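Local coordinates for ABC transporter sugar binding protein (Xanthomonas axonopodis pv. citri, PDB 3UOR) that probably binds maltose or a related sugar in the periplasm and delivers it to an ABC transporter for import, at residues Lys114-Ala119 and Gly124-Asn129; Tyr136-Tyr141 and Lys319-Leu324; Gly338-Pro341 and Thr346-Leu349. One frame throughout, in Å; residues are numbered along the deposited sequence.

Contact 1: residues Lys114-Ala119 and Gly124-Asn129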
ATOM      1  N   LYS A 114      -1.366  24.889  10.367  1.00 45.32           N
ATOM      2  CA  LYS A 114      -0.015  24.766  10.894  1.00 56.07           C
ATOM      3  C   LYS A 114       0.361  23.290  10.961  1.00 50.78           C
ATOM      4  O   LYS A 114       1.460  22.895  10.564  1.00 45.11           O
ATOM      5  CB  LYS A 114       0.059  25.373  12.296  1.00 66.83           C
ATOM      6  CG  LYS A 114       1.455  25.355  12.914  1.00 83.40           C
ATOM      7  CD  LYS A 114       2.375  26.381  12.247  1.00 97.50           C
ATOM      8  CE  LYS A 114       3.758  26.419  12.906  1.00101.29           C
ATOM      9  NZ  LYS A 114       3.700  26.652  14.379  1.00100.40           N
ATOM     10  N   ILE A 115      -0.572  22.480  11.453  1.00 44.41           N
ATOM     11  CA  ILE A 115      -0.300  21.079  11.735  1.00 40.49           C
ATOM     12  C   ILE A 115       0.002  20.274  10.462  1.00 41.34           C
ATOM     13  O   ILE A 115       0.958  19.527  10.408  1.00 41.29           O
ATOM     14  CB  ILE A 115      -1.450  20.434  12.530  1.00 40.91           C
ATOM     15  CG1 ILE A 115      -1.349  20.836  14.010  1.00 41.70           C
ATOM     16  CG2 ILE A 115      -1.406  18.910  12.406  1.00 41.03           C
ATOM     17  CD1 ILE A 115      -2.704  20.869  14.699  1.00 38.06           C
ATOM     18  N   VAL A 116      -0.787  20.482   9.425  1.00 35.43           N
ATOM     19  CA  VAL A 116      -0.620  19.757   8.183  1.00 33.64           C
ATOM     20  C   VAL A 116       0.264  20.493   7.200  1.00 38.56           C
ATOM     21  O   VAL A 116      -0.187  21.359   6.454  1.00 38.21           O
ATOM     22  CB  VAL A 116      -1.969  19.495   7.536  1.00 36.87           C
ATOM     23  CG1 VAL A 116      -1.793  18.650   6.258  1.00 35.70           C
ATOM     24  CG2 VAL A 116      -2.880  18.804   8.536  1.00 37.22           C
ATOM     25  N   ASP A 117       1.524  20.099   7.171  1.00 42.34           N
ATOM     26  CA  ASP A 117       2.514  20.713   6.313  1.00 37.78           C
ATOM     27  C   ASP A 117       2.911  19.705   5.226  1.00 41.16           C
ATOM     28  O   ASP A 117       3.524  18.693   5.523  1.00 36.87           O
ATOM     29  CB  ASP A 117       3.715  21.073   7.190  1.00 33.02           C
ATOM     30  CG  ASP A 117       4.925  21.478   6.395  1.00 44.93           C
ATOM     31  OD1 ASP A 117       4.804  21.692   5.167  1.00 47.70           O
ATOM     32  OD2 ASP A 117       6.012  21.580   7.014  1.00 56.05           O
ATOM     33  N   PRO A 118       2.573  19.994   3.956  1.00 46.02           N
ATOM     34  CA  PRO A 118       2.788  19.010   2.891  1.00 40.57           C
ATOM     35  C   PRO A 118       4.244  18.614   2.761  1.00 45.43           C
ATOM     36  O   PRO A 118       4.525  17.474   2.401  1.00 35.66           O
ATOM     37  CB  PRO A 118       2.339  19.749   1.635  1.00 37.05           C
ATOM     38  CG  PRO A 118       1.371  20.791   2.143  1.00 47.35           C
ATOM     39  CD  PRO A 118       1.969  21.237   3.444  1.00 41.58           C
ATOM     40  N   ALA A 119       5.164  19.527   3.051  1.00 36.65           N
ATOM     41  CA  ALA A 119       6.583  19.212   2.874  1.00 37.47           C
ATOM     42  C   ALA A 119       7.050  18.140   3.859  1.00 37.04           C
ATOM     43  O   ALA A 119       8.108  17.545   3.679  1.00 34.90           O
ATOM     44  CB  ALA A 119       7.450  20.485   3.020  1.00 41.28           C
ATOM     45  N   GLY A 124       5.734  10.499  -2.367  1.00 31.84           N
ATOM     46  CA  GLY A 124       4.924   9.517  -3.056  1.00 32.46           C
ATOM     47  C   GLY A 124       3.585   9.316  -2.354  1.00 36.48           C
ATOM     48  O   GLY A 124       2.576   9.044  -2.988  1.00 30.88           O
ATOM     49  N   VAL A 125       3.570   9.458  -1.035  1.00 31.20           N
ATOM     50  CA  VAL A 125       2.319   9.348  -0.278  1.00 30.84           C
ATOM     51  C   VAL A 125       1.405  10.567  -0.493  1.00 34.16           C
ATOM     52  O   VAL A 125       0.208  10.421  -0.724  1.00 34.38           O
ATOM     53  CB  VAL A 125       2.610   9.157   1.211  1.00 34.22           C
ATOM     54  CG1 VAL A 125       1.324   9.159   2.014  1.00 27.10           C
ATOM     55  CG2 VAL A 125       3.385   7.843   1.423  1.00 19.19           C
ATOM     56  N   TRP A 126       1.968  11.771  -0.443  1.00 33.42           N
ATOM     57  CA  TRP A 126       1.186  12.980  -0.714  1.00 31.32           C
ATOM     58  C   TRP A 126       0.621  12.900  -2.124  1.00 31.22           C
ATOM     59  O   TRP A 126      -0.509  13.277  -2.388  1.00 29.13           O
ATOM     60  CB  TRP A 126       2.071  14.226  -0.618  1.00 22.98           C
ATOM     61  CG  TRP A 126       1.268  15.499  -0.554  1.00 33.32           C
ATOM     62  CD1 TRP A 126       1.098  16.417  -1.549  1.00 35.19           C
ATOM     63  CD2 TRP A 126       0.524  15.987   0.570  1.00 25.75           C
ATOM     64  NE1 TRP A 126       0.301  17.446  -1.110  1.00 35.29           N
ATOM     65  CE2 TRP A 126      -0.071  17.201   0.184  1.00 32.34           C
ATOM     66  CE3 TRP A 126       0.295  15.505   1.863  1.00 22.32           C
ATOM     67  CZ2 TRP A 126      -0.879  17.948   1.044  1.00 34.61           C
ATOM     68  CZ3 TRP A 126      -0.510  16.252   2.721  1.00 29.28           C
ATOM     69  CH2 TRP A 126      -1.083  17.458   2.307  1.00 28.74           C
ATOM     70  N   ASP A 127       1.439  12.419  -3.047  1.00 32.37           N
ATOM     71  CA  ASP A 127       1.060  12.398  -4.456  1.00 39.47           C
ATOM     72  C   ASP A 127      -0.212  11.572  -4.705  1.00 37.03           C
ATOM     73  O   ASP A 127      -0.986  11.898  -5.599  1.00 38.03           O
ATOM     74  CB  ASP A 127       2.242  11.915  -5.317  1.00 42.36           C
ATOM     75  CG  ASP A 127       1.944  11.957  -6.801  1.00 49.71           C
ATOM     76  OD1 ASP A 127       1.490  13.008  -7.296  1.00 52.84           O
ATOM     77  OD2 ASP A 127       2.181  10.937  -7.487  1.00 50.40           O
ATOM     78  N   THR A 128      -0.454  10.533  -3.903  1.00 34.14           N
ATOM     79  CA  THR A 128      -1.663   9.723  -4.086  1.00 34.79           C
ATOM     80  C   THR A 128      -2.954  10.516  -3.851  1.00 40.37           C
ATOM     81  O   THR A 128      -4.020  10.087  -4.271  1.00 34.90           O
ATOM     82  CB  THR A 128      -1.699   8.456  -3.195  1.00 33.87           C
ATOM     83  OG1 THR A 128      -1.820   8.822  -1.814  1.00 35.37           O
ATOM     84  CG2 THR A 128      -0.438   7.617  -3.365  1.00 33.70           C
ATOM     85  N   ASN A 129      -2.874  11.666  -3.182  1.00 30.10           N
ATOM     86  CA  ASN A 129      -4.092  12.443  -2.934  1.00 33.54           C
ATOM     87  C   ASN A 129      -4.319  13.531  -3.968  1.00 36.63           C
ATOM     88  O   ASN A 129      -5.271  14.294  -3.878  1.00 40.15           O
ATOM     89  CB  ASN A 129      -4.080  13.054  -1.538  1.00 38.70           C
ATOM     90  CG  ASN A 129      -4.330  12.031  -0.465  1.00 40.72           C
ATOM     91  OD1 ASN A 129      -5.281  12.144   0.295  1.00 48.13           O
ATOM     92  ND2 ASN A 129      -3.489  11.019  -0.405  1.00 48.06           N
TER
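Pro118 rests on the indole of Trp126, and Val116 meets the same ring at its rim, so a loop returns onto the helix that follows it. The main interaction is a CH-pi contact: Pro118 CB stands 4.0 Å from the centroid of the six-membered ring of Trp126, 24° off the ring normal, and displaced toward the rim. Pro118 CB comes to 3.7 Å from Trp126 CZ2, and Pro118 CG lies 3.8 Å from the same carbon, so one side of the pyrrolidine is laid along the benzo part of the indole. The two side chains run alongside each other and point the same way. A rigid proline suits the place, because its closed ring holds CB and CG together against the indole with little freedom to move.

The second apolar contact comes from a different direction. Val116 CG1 approaches near the ring plane, 4.2 Å from Trp126 CH2, crossing the indole at about a right angle. With CG anti to the backbone N (chi1 -166°), the indole extends toward the 114-119 loop, where both residues meet it. Val110, Tyr121, Leu135 and Pro139 also pack around it.

Polar bonds shape each backbone separately. Asp117 OD1 accepts from Ala119 N at 3.0 Å, the N-H arriving well above the carboxylate plane, and this bond fixes the turn that carries Pro118. Within 124-129, apart from the packing, Val125 O takes two bonds from one residue, from Thr128 OG1 at 2.8 Å and from Thr128 N at 3.2 Å; the threonine hydroxyl thereby adds a side-chain bond to the backbone bond on the same carbonyl.

Taken together, an Asx turn leading into a short 3-10 segment, with its proline packed by a CH-pi contact on the face of a helix tryptophan, joins the loop after helix 107-111 to helix 123-127.

Contact 2: residues Tyr136-Tyr141 and Lys319-Leu324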
ATOM      1  N   TYR A 136      -7.304  16.291  -3.039  1.00 32.14           N
ATOM      2  CA  TYR A 136      -8.646  15.868  -2.604  1.00 31.83           C
ATOM      3  C   TYR A 136      -8.693  15.071  -1.310  1.00 32.80           C
ATOM      4  O   TYR A 136      -9.744  14.585  -0.919  1.00 35.72           O
ATOM      5  CB  TYR A 136      -9.328  15.058  -3.704  1.00 39.22           C
ATOM      6  CG  TYR A 136      -9.822  15.913  -4.846  1.00 39.64           C
ATOM      7  CD1 TYR A 136     -10.932  16.729  -4.692  1.00 36.40           C
ATOM      8  CD2 TYR A 136      -9.185  15.898  -6.076  1.00 39.71           C
ATOM      9  CE1 TYR A 136     -11.402  17.515  -5.740  1.00 43.68           C
ATOM     10  CE2 TYR A 136      -9.644  16.677  -7.131  1.00 46.14           C
ATOM     11  CZ  TYR A 136     -10.751  17.483  -6.956  1.00 49.95           C
ATOM     12  OH  TYR A 136     -11.197  18.264  -7.999  1.00 62.37           O
ATOM     13  N   GLY A 137      -7.556  14.899  -0.656  1.00 34.90           N
ATOM     14  CA  GLY A 137      -7.544  14.195   0.610  1.00 25.48           C
ATOM     15  C   GLY A 137      -6.286  14.536   1.390  1.00 29.69           C
ATOM     16  O   GLY A 137      -5.413  15.265   0.907  1.00 31.67           O
ATOM     17  N   VAL A 138      -6.179  13.988   2.596  1.00 30.81           N
ATOM     18  CA  VAL A 138      -4.930  14.050   3.351  1.00 31.51           C
ATOM     19  C   VAL A 138      -4.558  12.619   3.707  1.00 33.35           C
ATOM     20  O   VAL A 138      -5.409  11.862   4.177  1.00 34.62           O
ATOM     21  CB  VAL A 138      -5.088  14.905   4.646  1.00 33.89           C
ATOM     22  CG1 VAL A 138      -3.805  14.880   5.470  1.00 30.25           C
ATOM     23  CG2 VAL A 138      -5.476  16.332   4.297  1.00 28.94           C
ATOM     24  N   PRO A 139      -3.297  12.225   3.453  1.00 31.58           N
ATOM     25  CA  PRO A 139      -2.925  10.840   3.747  1.00 27.22           C
ATOM     26  C   PRO A 139      -3.143  10.561   5.218  1.00 33.25           C
ATOM     27  O   PRO A 139      -2.745  11.381   6.038  1.00 29.91           O
ATOM     28  CB  PRO A 139      -1.421  10.803   3.428  1.00 31.16           C
ATOM     29  CG  PRO A 139      -1.204  11.926   2.472  1.00 29.99           C
ATOM     30  CD  PRO A 139      -2.174  13.001   2.897  1.00 30.21           C
ATOM     31  N   TRP A 140      -3.739   9.427   5.555  1.00 28.74           N
ATOM     32  CA  TRP A 140      -3.931   9.085   6.961  1.00 27.85           C
ATOM     33  C   TRP A 140      -2.874   8.082   7.437  1.00 35.84           C
ATOM     34  O   TRP A 140      -2.163   8.331   8.407  1.00 34.43           O
ATOM     35  CB  TRP A 140      -5.337   8.530   7.160  1.00 31.41           C
ATOM     36  CG  TRP A 140      -5.695   8.224   8.565  1.00 30.90           C
ATOM     37  CD1 TRP A 140      -5.059   8.650   9.687  1.00 37.18           C
ATOM     38  CD2 TRP A 140      -6.802   7.425   9.003  1.00 28.90           C
ATOM     39  NE1 TRP A 140      -5.689   8.143  10.811  1.00 33.21           N
ATOM     40  CE2 TRP A 140      -6.764   7.391  10.411  1.00 30.56           C
ATOM     41  CE3 TRP A 140      -7.809   6.713   8.336  1.00 31.26           C
ATOM     42  CZ2 TRP A 140      -7.697   6.691  11.166  1.00 32.95           C
ATOM     43  CZ3 TRP A 140      -8.736   6.020   9.082  1.00 37.09           C
ATOM     44  CH2 TRP A 140      -8.676   6.016  10.488  1.00 37.91           C
ATOM     45  N   TYR A 141      -2.760   6.941   6.769  1.00 31.25           N
ATOM     46  CA  TYR A 141      -1.690   6.003   7.104  1.00 24.17           C
ATOM     47  C   TYR A 141      -1.287   5.284   5.822  1.00 31.95           C
ATOM     48  O   TYR A 141      -2.008   5.325   4.833  1.00 31.33           O
ATOM     49  CB  TYR A 141      -2.138   4.993   8.160  1.00 28.11           C
ATOM     50  CG  TYR A 141      -3.247   4.075   7.701  1.00 34.43           C
ATOM     51  CD1 TYR A 141      -2.971   2.911   6.994  1.00 38.82           C
ATOM     52  CD2 TYR A 141      -4.569   4.381   7.968  1.00 38.81           C
ATOM     53  CE1 TYR A 141      -3.988   2.078   6.569  1.00 37.83           C
ATOM     54  CE2 TYR A 141      -5.582   3.567   7.564  1.00 47.74           C
ATOM     55  CZ  TYR A 141      -5.295   2.420   6.861  1.00 47.21           C
ATOM     56  OH  TYR A 141      -6.340   1.626   6.467  1.00 52.73           O
ATOM     57  N   LYS A 319     -11.080  20.043  11.425  1.00 42.01           N
ATOM     58  CA  LYS A 319     -10.376  19.950  12.712  1.00 40.30           C
ATOM     59  C   LYS A 319     -10.136  18.497  13.104  1.00 45.73           C
ATOM     60  O   LYS A 319      -9.086  18.157  13.646  1.00 49.73           O
ATOM     61  CB  LYS A 319     -11.147  20.668  13.831  1.00 40.42           C
ATOM     62  CG  LYS A 319     -11.154  22.194  13.722  1.00 52.20           C
ATOM     63  CD  LYS A 319     -12.003  22.798  14.838  1.00 59.16           C
ATOM     64  CE  LYS A 319     -12.022  24.328  14.810  1.00 71.48           C
ATOM     65  NZ  LYS A 319     -10.846  24.911  15.516  1.00 72.48           N
ATOM     66  N   LEU A 320     -11.115  17.641  12.843  1.00 43.03           N
ATOM     67  CA  LEU A 320     -10.951  16.229  13.136  1.00 42.99           C
ATOM     68  C   LEU A 320      -9.798  15.637  12.318  1.00 44.10           C
ATOM     69  O   LEU A 320      -9.005  14.840  12.825  1.00 43.93           O
ATOM     70  CB  LEU A 320     -12.248  15.466  12.871  1.00 35.36           C
ATOM     71  CG  LEU A 320     -12.089  13.957  12.834  1.00 35.62           C
ATOM     72  CD1 LEU A 320     -11.561  13.437  14.148  1.00 48.63           C
ATOM     73  CD2 LEU A 320     -13.410  13.304  12.489  1.00 44.93           C
ATOM     74  N   ILE A 321      -9.686  16.044  11.060  1.00 39.78           N
ATOM     75  CA  ILE A 321      -8.672  15.463  10.184  1.00 34.70           C
ATOM     76  C   ILE A 321      -7.296  15.944  10.599  1.00 38.70           C
ATOM     77  O   ILE A 321      -6.312  15.189  10.585  1.00 37.64           O
ATOM     78  CB  ILE A 321      -8.909  15.812   8.711  1.00 39.55           C
ATOM     79  CG1 ILE A 321     -10.101  15.025   8.160  1.00 38.86           C
ATOM     80  CG2 ILE A 321      -7.691  15.462   7.889  1.00 38.28           C
ATOM     81  CD1 ILE A 321     -10.359  15.296   6.704  1.00 39.89           C
ATOM     82  N   GLU A 322      -7.250  17.206  10.996  1.00 39.44           N
ATOM     83  CA  GLU A 322      -6.035  17.834  11.460  1.00 41.81           C
ATOM     84  C   GLU A 322      -5.551  17.139  12.716  1.00 40.66           C
ATOM     85  O   GLU A 322      -4.364  16.863  12.846  1.00 42.74           O
ATOM     86  CB  GLU A 322      -6.297  19.308  11.750  1.00 43.81           C
ATOM     87  CG  GLU A 322      -5.039  20.121  11.883  1.00 50.48           C
ATOM     88  CD  GLU A 322      -5.335  21.584  12.156  1.00 52.76           C
ATOM     89  OE1 GLU A 322      -5.815  21.891  13.265  1.00 58.86           O
ATOM     90  OE2 GLU A 322      -5.085  22.417  11.270  1.00 42.04           O
ATOM     91  N   TYR A 323      -6.476  16.852  13.632  1.00 36.62           N
ATOM     92  CA  TYR A 323      -6.153  16.126  14.863  1.00 36.59           C
ATOM     93  C   TYR A 323      -5.506  14.782  14.526  1.00 48.03           C
ATOM     94  O   TYR A 323      -4.475  14.417  15.096  1.00 45.31           O
ATOM     95  CB  TYR A 323      -7.414  15.911  15.708  1.00 38.97           C
ATOM     96  CG  TYR A 323      -7.219  15.009  16.913  1.00 46.00           C
ATOM     97  CD1 TYR A 323      -6.743  15.510  18.118  1.00 46.81           C
ATOM     98  CD2 TYR A 323      -7.525  13.659  16.842  1.00 48.12           C
ATOM     99  CE1 TYR A 323      -6.568  14.679  19.218  1.00 47.64           C
ATOM    100  CE2 TYR A 323      -7.349  12.819  17.926  1.00 50.71           C
ATOM    101  CZ  TYR A 323      -6.871  13.328  19.108  1.00 55.54           C
ATOM    102  OH  TYR A 323      -6.702  12.473  20.175  1.00 55.28           O
ATOM    103  N   LEU A 324      -6.106  14.060  13.582  1.00 43.24           N
ATOM    104  CA  LEU A 324      -5.595  12.754  13.185  1.00 42.83           C
ATOM    105  C   LEU A 324      -4.302  12.900  12.399  1.00 39.23           C
ATOM    106  O   LEU A 324      -3.625  11.911  12.138  1.00 39.62           O
ATOM    107  CB  LEU A 324      -6.630  11.988  12.371  1.00 38.32           C
ATOM    108  CG  LEU A 324      -7.843  11.543  13.182  1.00 42.35           C
ATOM    109  CD1 LEU A 324      -8.858  10.864  12.278  1.00 39.99           C
ATOM    110  CD2 LEU A 324      -7.404  10.618  14.310  1.00 34.01           C
TER
HETATM  111  O   HOH W   1      -3.752   9.030  12.740  1.00 35.87           O
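Helix 314-324 packs against the mixed sheet in the alpha/beta manner of periplasmic binding proteins, setting Ile321 and Leu324 on Val138 and Trp140 of strand 134-150. The helix residues are one turn apart and the strand residues two apart, which lets both pairs meet. Ile321 CG2, anti to its backbone N, reaches Val138 CB at 4.2 Å; two beta-branched side chains fill this place compactly, with no polar atom to satisfy.

Trp140 does more. Leu324 CD1 lies over one indole face, 4.1 Å above the plane and toward the rim, while Tyr141 CD2 lies over the opposite face, so the flat ring is held between aliphatic and aromatic carbon. Leu324 CB also approaches the pyrrole nitrogen, 4.3 Å from Trp140 NE1. A water at the ring edge, in its plane, accepts from Trp140 NE1 at 2.9 Å and donates to Leu324 O at 2.9 Å. The water gives the buried N-H its partner and ties it to the backbone carbonyl of Leu324.

Trp140 and Tyr141 form a classic beta bulge opposite Ser303. Leu305 of the adjoining strand 303-307 touches Trp140, Ile321 and Leu324, Phe333 of helix 327-337 stacks on the Trp140 ring, and Val44 of helix 39-52 packs on both Trp140 and Leu324.

Contact 3: residues Gly338-Pro341 and Thr346-Leu349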
ATOM      1  N   GLY A 338      -0.468  -0.616  14.245  1.00 41.00           N
ATOM      2  CA  GLY A 338       0.665  -0.889  13.367  1.00 31.69           C
ATOM      3  C   GLY A 338       0.675  -0.113  12.054  1.00 34.77           C
ATOM      4  O   GLY A 338       1.600  -0.265  11.266  1.00 37.56           O
ATOM      5  N   ASP A 339      -0.340   0.720  11.819  1.00 34.74           N
ATOM      6  CA  ASP A 339      -0.443   1.487  10.573  1.00 34.92           C
ATOM      7  C   ASP A 339       0.628   2.554  10.498  1.00 36.58           C
ATOM      8  O   ASP A 339       0.907   3.237  11.478  1.00 37.99           O
ATOM      9  CB  ASP A 339      -1.832   2.106  10.411  1.00 36.62           C
ATOM     10  CG  ASP A 339      -2.902   1.059  10.141  1.00 43.63           C
ATOM     11  OD1 ASP A 339      -2.527  -0.056   9.762  1.00 47.29           O
ATOM     12  OD2 ASP A 339      -4.103   1.335  10.316  1.00 45.00           O
ATOM     13  N   LEU A 340       1.245   2.683   9.333  1.00 33.19           N
ATOM     14  CA  LEU A 340       2.435   3.521   9.224  1.00 30.94           C
ATOM     15  C   LEU A 340       2.078   4.995   9.105  1.00 25.88           C
ATOM     16  O   LEU A 340       1.236   5.381   8.302  1.00 33.20           O
ATOM     17  CB  LEU A 340       3.286   3.118   8.019  1.00 27.23           C
ATOM     18  CG  LEU A 340       3.699   1.650   7.849  1.00 26.24           C
ATOM     19  CD1 LEU A 340       4.403   1.532   6.498  1.00 22.22           C
ATOM     20  CD2 LEU A 340       4.619   1.232   8.995  1.00 27.52           C
ATOM     21  N   PRO A 341       2.732   5.829   9.903  1.00 30.72           N
ATOM     22  CA  PRO A 341       2.502   7.269   9.759  1.00 30.41           C
ATOM     23  C   PRO A 341       2.928   7.727   8.380  1.00 27.48           C
ATOM     24  O   PRO A 341       3.913   7.218   7.841  1.00 29.68           O
ATOM     25  CB  PRO A 341       3.421   7.866  10.819  1.00 27.73           C
ATOM     26  CG  PRO A 341       3.467   6.808  11.907  1.00 35.29           C
ATOM     27  CD  PRO A 341       3.521   5.502  11.098  1.00 30.97           C
ATOM     28  N   THR A 346       6.316  12.354  12.497  1.00 34.43           N
ATOM     29  CA  THR A 346       5.831  11.284  13.360  1.00 39.02           C
ATOM     30  C   THR A 346       6.914  10.229  13.499  1.00 34.36           C
ATOM     31  O   THR A 346       7.062   9.626  14.551  1.00 33.49           O
ATOM     32  CB  THR A 346       4.588  10.623  12.813  1.00 35.21           C
ATOM     33  OG1 THR A 346       3.620  11.630  12.538  1.00 33.47           O
ATOM     34  CG2 THR A 346       4.010   9.663  13.842  1.00 28.98           C
ATOM     35  N   TRP A 347       7.674  10.030  12.424  1.00 36.01           N
ATOM     36  CA  TRP A 347       8.740   9.034  12.405  1.00 33.05           C
ATOM     37  C   TRP A 347       9.919   9.438  13.279  1.00 39.40           C
ATOM     38  O   TRP A 347      10.731   8.590  13.636  1.00 41.99           O
ATOM     39  CB  TRP A 347       9.198   8.747  10.968  1.00 29.84           C
ATOM     40  CG  TRP A 347       8.267   7.743  10.288  1.00 36.19           C
ATOM     41  CD1 TRP A 347       7.157   8.028   9.558  1.00 31.31           C
ATOM     42  CD2 TRP A 347       8.353   6.312  10.350  1.00 33.14           C
ATOM     43  NE1 TRP A 347       6.555   6.865   9.133  1.00 33.76           N
ATOM     44  CE2 TRP A 347       7.266   5.797   9.619  1.00 33.97           C
ATOM     45  CE3 TRP A 347       9.250   5.418  10.946  1.00 31.39           C
ATOM     46  CZ2 TRP A 347       7.059   4.429   9.455  1.00 31.11           C
ATOM     47  CZ3 TRP A 347       9.040   4.058  10.788  1.00 34.72           C
ATOM     48  CH2 TRP A 347       7.949   3.576  10.042  1.00 30.87           C
ATOM     49  N   LYS A 348      10.005  10.724  13.628  1.00 36.13           N
ATOM     50  CA  LYS A 348      11.101  11.198  14.479  1.00 38.09           C
ATOM     51  C   LYS A 348      10.804  10.996  15.963  1.00 35.56           C
ATOM     52  O   LYS A 348      11.706  11.035  16.784  1.00 46.43           O
ATOM     53  CB  LYS A 348      11.436  12.667  14.197  1.00 44.08           C
ATOM     54  CG  LYS A 348      12.056  12.914  12.815  1.00 49.66           C
ATOM     55  CD  LYS A 348      12.113  14.401  12.509  1.00 67.23           C
ATOM     56  CE  LYS A 348      12.013  14.671  11.005  1.00 75.56           C
ATOM     57  NZ  LYS A 348      11.086  15.818  10.689  1.00 80.42           N
ATOM     58  N   LEU A 349       9.533  10.795  16.306  1.00 40.99           N
ATOM     59  CA  LEU A 349       9.155  10.526  17.696  1.00 37.85           C
ATOM     60  C   LEU A 349       9.815   9.243  18.193  1.00 44.53           C
ATOM     61  O   LEU A 349       9.893   8.248  17.469  1.00 47.89           O
ATOM     62  CB  LEU A 349       7.630  10.456  17.842  1.00 31.48           C
ATOM     63  CG  LEU A 349       6.922  11.775  17.532  1.00 35.66           C
ATOM     64  CD1 LEU A 349       5.425  11.600  17.539  1.00 42.27           C
ATOM     65  CD2 LEU A 349       7.342  12.862  18.566  1.00 40.66           C
TER
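Pro341 O accepts a hydrogen bond from Trp347 NE1 at 3.0 Å, the N-H...O angle being 160°. The oxygen lies in the plane of the indole, at its edge, as suits an N-H that points outward from the ring. Seen from the acceptor the approach is less regular, because the donor stands 38° out of the carbonyl plane. The bond gives the indole nitrogen a partner and joins a loop carbonyl to the short helix that follows.

Apolar contacts surround this bond. Trp347 CG sits beside its backbone N (chi1 -82°), a setting that swings the indole back toward the 338-341 loop, where it crosses the pyrrolidine at about a right angle. Pro341 CB lies 3.9 Å from Trp347 CD1, and Pro341 CD approaches the indole farther along, 4.0 Å from Trp347 CE2. Near the ring plane, Leu340 CD2 meets Trp347 CZ2 at 4.0 Å, so the benzo edge ends on a methyl group. Proline suits its position well, offering ring carbons to two neighbours while its carbonyl serves the tryptophan.

The other neighbour is Thr346. Its CG2 is anti to the backbone N and presses on Pro341 CG at 3.5 Å, a pair tighter than ordinary van der Waals contact; Pro341 CB is also 3.6 Å from Thr346 CB. Threonine divides its branches here: the methyl packs on the proline, and OG1 hydrogen-bonds to Gln330 OE1.

The contact thus folds the loop after helix 327-337 back against helix 344-348, a short and weakly bonded helix. Leu352 of helix 350-353 packs on Pro341, Thr346 and Trp347, Phe122 meets the Trp347 ring at a steep angle, and Leu340 forms backbone bonds with Val142 and touches Thr144 of strand 134-150.

Overall arrangement
Contacts 1 and 2 adjoin, their centres 10 Å apart. Asn129 O and Tyr136 N are 3.0 Å apart, probably hydrogen-bonded, and Val125 CG1 packs on Pro139 CB at 3.5 Å, so helix 123-127 lies on strand 134-150. Farther along that strand, Tyr141 brings contact 2 to contact 3: Tyr141 CG is 3.6 Å from Asp339 CB, with the centres 14 Å apart. Contacts 1 and 3 do not touch, their nearest atoms being about 6 Å apart, yet Arg343 and Arg344, between the segments of contact 3, hydrogen-bond to Ile115 O and Ala119 O of contact 1. Strand 134-150 is thus common to all three, met by helix 123-127, helix 314-324 and the loop after helix 327-337.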